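Local coordinates for putative type VI secretion protein (Escherichia coli, PDB 6SKI) that probably acts as a phospholipase toxin, an effector of the type VI secretion system that is loaded onto the VgrG spike for delivery, at residues R33-T38 against P182-A187. Numbering follows the deposited sequence.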
loop_
_atom_site.group_PDB
_atom_site.type_symbol
_atom_site.label_atom_id
_atom_site.label_comp_id
_atom_site.label_asym_id
_atom_site.label_seq_id
_atom_site.Cartn_x
_atom_site.Cartn_y
_atom_site.Cartn_z
ATOM N N ARG A 33 -11.530 21.347 27.394
ATOM C CA ARG A 33 -10.597 20.231 27.345
ATOM C C ARG A 33 -9.595 20.439 26.223
ATOM O O ARG A 33 -9.871 21.121 25.238
ATOM C CB ARG A 33 -11.342 18.926 27.086
ATOM C CG ARG A 33 -11.748 18.128 28.294
ATOM C CD ARG A 33 -12.528 16.922 27.815
ATOM N NE ARG A 33 -13.753 17.330 27.137
ATOM C CZ ARG A 33 -14.483 16.537 26.362
ATOM N NH1 ARG A 33 -14.113 15.284 26.154
ATOM N NH2 ARG A 33 -15.585 17.000 25.791
ATOM N N GLY A 34 -8.417 19.846 26.375
ATOM C CA GLY A 34 -7.484 19.684 25.278
ATOM C C GLY A 34 -7.402 18.211 24.908
ATOM O O GLY A 34 -6.875 17.402 25.672
ATOM N N VAL A 35 -7.936 17.880 23.735
ATOM C CA VAL A 35 -8.010 16.493 23.289
ATOM C C VAL A 35 -6.932 16.241 22.244
ATOM O O VAL A 35 -6.750 17.036 21.316
ATOM C CB VAL A 35 -9.416 16.142 22.766
ATOM C CG1 VAL A 35 -10.465 16.648 23.735
ATOM C CG2 VAL A 35 -9.668 16.708 21.386
ATOM N N THR A 36 -6.158 15.180 22.447
ATOM C CA THR A 36 -5.202 14.730 21.443
ATOM C C THR A 36 -5.935 13.894 20.406
ATOM O O THR A 36 -6.357 12.771 20.692
ATOM C CB THR A 36 -4.082 13.928 22.094
ATOM O OG1 THR A 36 -3.729 14.530 23.344
ATOM C CG2 THR A 36 -2.867 13.891 21.193
ATOM N N LEU A 37 -6.084 14.425 19.204
ATOM C CA LEU A 37 -6.784 13.730 18.136
ATOM C C LEU A 37 -5.764 13.072 17.221
ATOM O O LEU A 37 -4.910 13.751 16.645
ATOM C CB LEU A 37 -7.677 14.687 17.351
ATOM C CG LEU A 37 -8.497 14.060 16.229
ATOM C CD1 LEU A 37 -9.435 13.007 16.771
ATOM C CD2 LEU A 37 -9.276 15.136 15.526
ATOM N N THR A 38 -5.856 11.756 17.092
ATOM C CA THR A 38 -4.992 10.989 16.212
ATOM C C THR A 38 -5.783 10.559 14.990
ATOM O O THR A 38 -6.866 9.981 15.119
ATOM C CB THR A 38 -4.427 9.764 16.927
ATOM O OG1 THR A 38 -4.173 10.087 18.297
ATOM C CG2 THR A 38 -3.142 9.322 16.269
ATOM N N PRO A 182 -18.806 21.985 20.083
ATOM C CA PRO A 182 -17.811 21.273 20.891
ATOM C C PRO A 182 -17.569 21.934 22.238
ATOM O O PRO A 182 -17.652 23.155 22.382
ATOM C CB PRO A 182 -16.557 21.319 20.013
ATOM C CG PRO A 182 -17.091 21.454 18.634
ATOM C CD PRO A 182 -18.239 22.399 18.790
ATOM N N ASP A 183 -17.267 21.100 23.230
ATOM C CA ASP A 183 -16.871 21.541 24.558
ATOM C C ASP A 183 -15.364 21.422 24.742
ATOM O O ASP A 183 -14.863 21.530 25.864
ATOM C CB ASP A 183 -17.617 20.715 25.612
ATOM C CG ASP A 183 -17.544 21.316 27.003
ATOM O OD1 ASP A 183 -16.959 22.405 27.171
ATOM O OD2 ASP A 183 -18.081 20.688 27.939
ATOM N N PHE A 184 -14.631 21.192 23.657
ATOM C CA PHE A 184 -13.216 20.879 23.728
ATOM C C PHE A 184 -12.484 21.587 22.601
ATOM O O PHE A 184 -13.081 21.999 21.604
ATOM C CB PHE A 184 -12.977 19.368 23.637
ATOM C CG PHE A 184 -13.581 18.737 22.415
ATOM C CD1 PHE A 184 -14.868 18.240 22.445
ATOM C CD2 PHE A 184 -12.859 18.635 21.240
ATOM C CE1 PHE A 184 -15.423 17.665 21.328
ATOM C CE2 PHE A 184 -13.412 18.058 20.120
ATOM C CZ PHE A 184 -14.695 17.572 20.164
ATOM N N CYS A 185 -11.178 21.724 22.777
ATOM C CA CYS A 185 -10.267 22.143 21.731
ATOM C C CYS A 185 -9.328 20.989 21.412
ATOM O O CYS A 185 -8.888 20.268 22.314
ATOM C CB CYS A 185 -9.465 23.369 22.163
ATOM S SG CYS A 185 -8.310 23.965 20.925
ATOM N N ILE A 186 -9.032 20.809 20.131
ATOM C CA ILE A 186 -8.071 19.795 19.716
ATOM C C ILE A 186 -6.680 20.343 20.001
ATOM O O ILE A 186 -6.196 21.238 19.306
ATOM C CB ILE A 186 -8.243 19.423 18.241
ATOM C CG1 ILE A 186 -9.638 18.842 18.018
ATOM C CG2 ILE A 186 -7.184 18.426 17.819
ATOM C CD1 ILE A 186 -9.990 18.627 16.577
ATOM N N ALA A 187 -6.033 19.803 21.027
ATOM C CA ALA A 187 -4.753 20.312 21.485
ATOM C C ALA A 187 -3.584 19.755 20.697
ATOM O O ALA A 187 -2.469 20.273 20.816
ATOM C CB ALA A 187 -4.557 19.988 22.966
#
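Two parallel neighbours in a central sheet consistent with the alpha/beta-hydrolase fold of its family, strands 22-43 and 184-195, pair here near the start of the second one. Three backbone hydrogen bonds join them. Cys185 N donates to Arg33 O at 2.9 Å, and Val35 N donates to Cys185 O in a nearly straight bond. The third, from Ala187 N to Val35 O, is more bent at 142°, with the donor above the carbonyl plane. Cys185 thus offers both its N and its O to residues flanking Gly34.

Arg33, Val35, Phe184 and Ile186 share one face of the sheet. Helix 156-178 packs on this side, where its Met176 touches Phe184. With chi1 at 55°, the Phe184 ring is tucked over its own backbone and stands beside Val35, whose CG1 lies 3.7 Å from Phe184 CB while CG2 meets Phe184 CD2. A kink late in the Arg33 chain brings NH2 to 3.6 Å from Phe184 CD1. Its guanidinium plane is steeply inclined to the ring, 72° apart, and Phe184 CB lies over one of its faces. Arg33 NH1 bonds to Gln119 O, and Asp183 forms a salt bridge with Lys30. Farther along, Leu37 CD2 meets Ile186 CD1. The Ala187 methyl points toward the neighbouring strand and packs on the Gly34 backbone, its CB 3.7 Å from Gly34 CA.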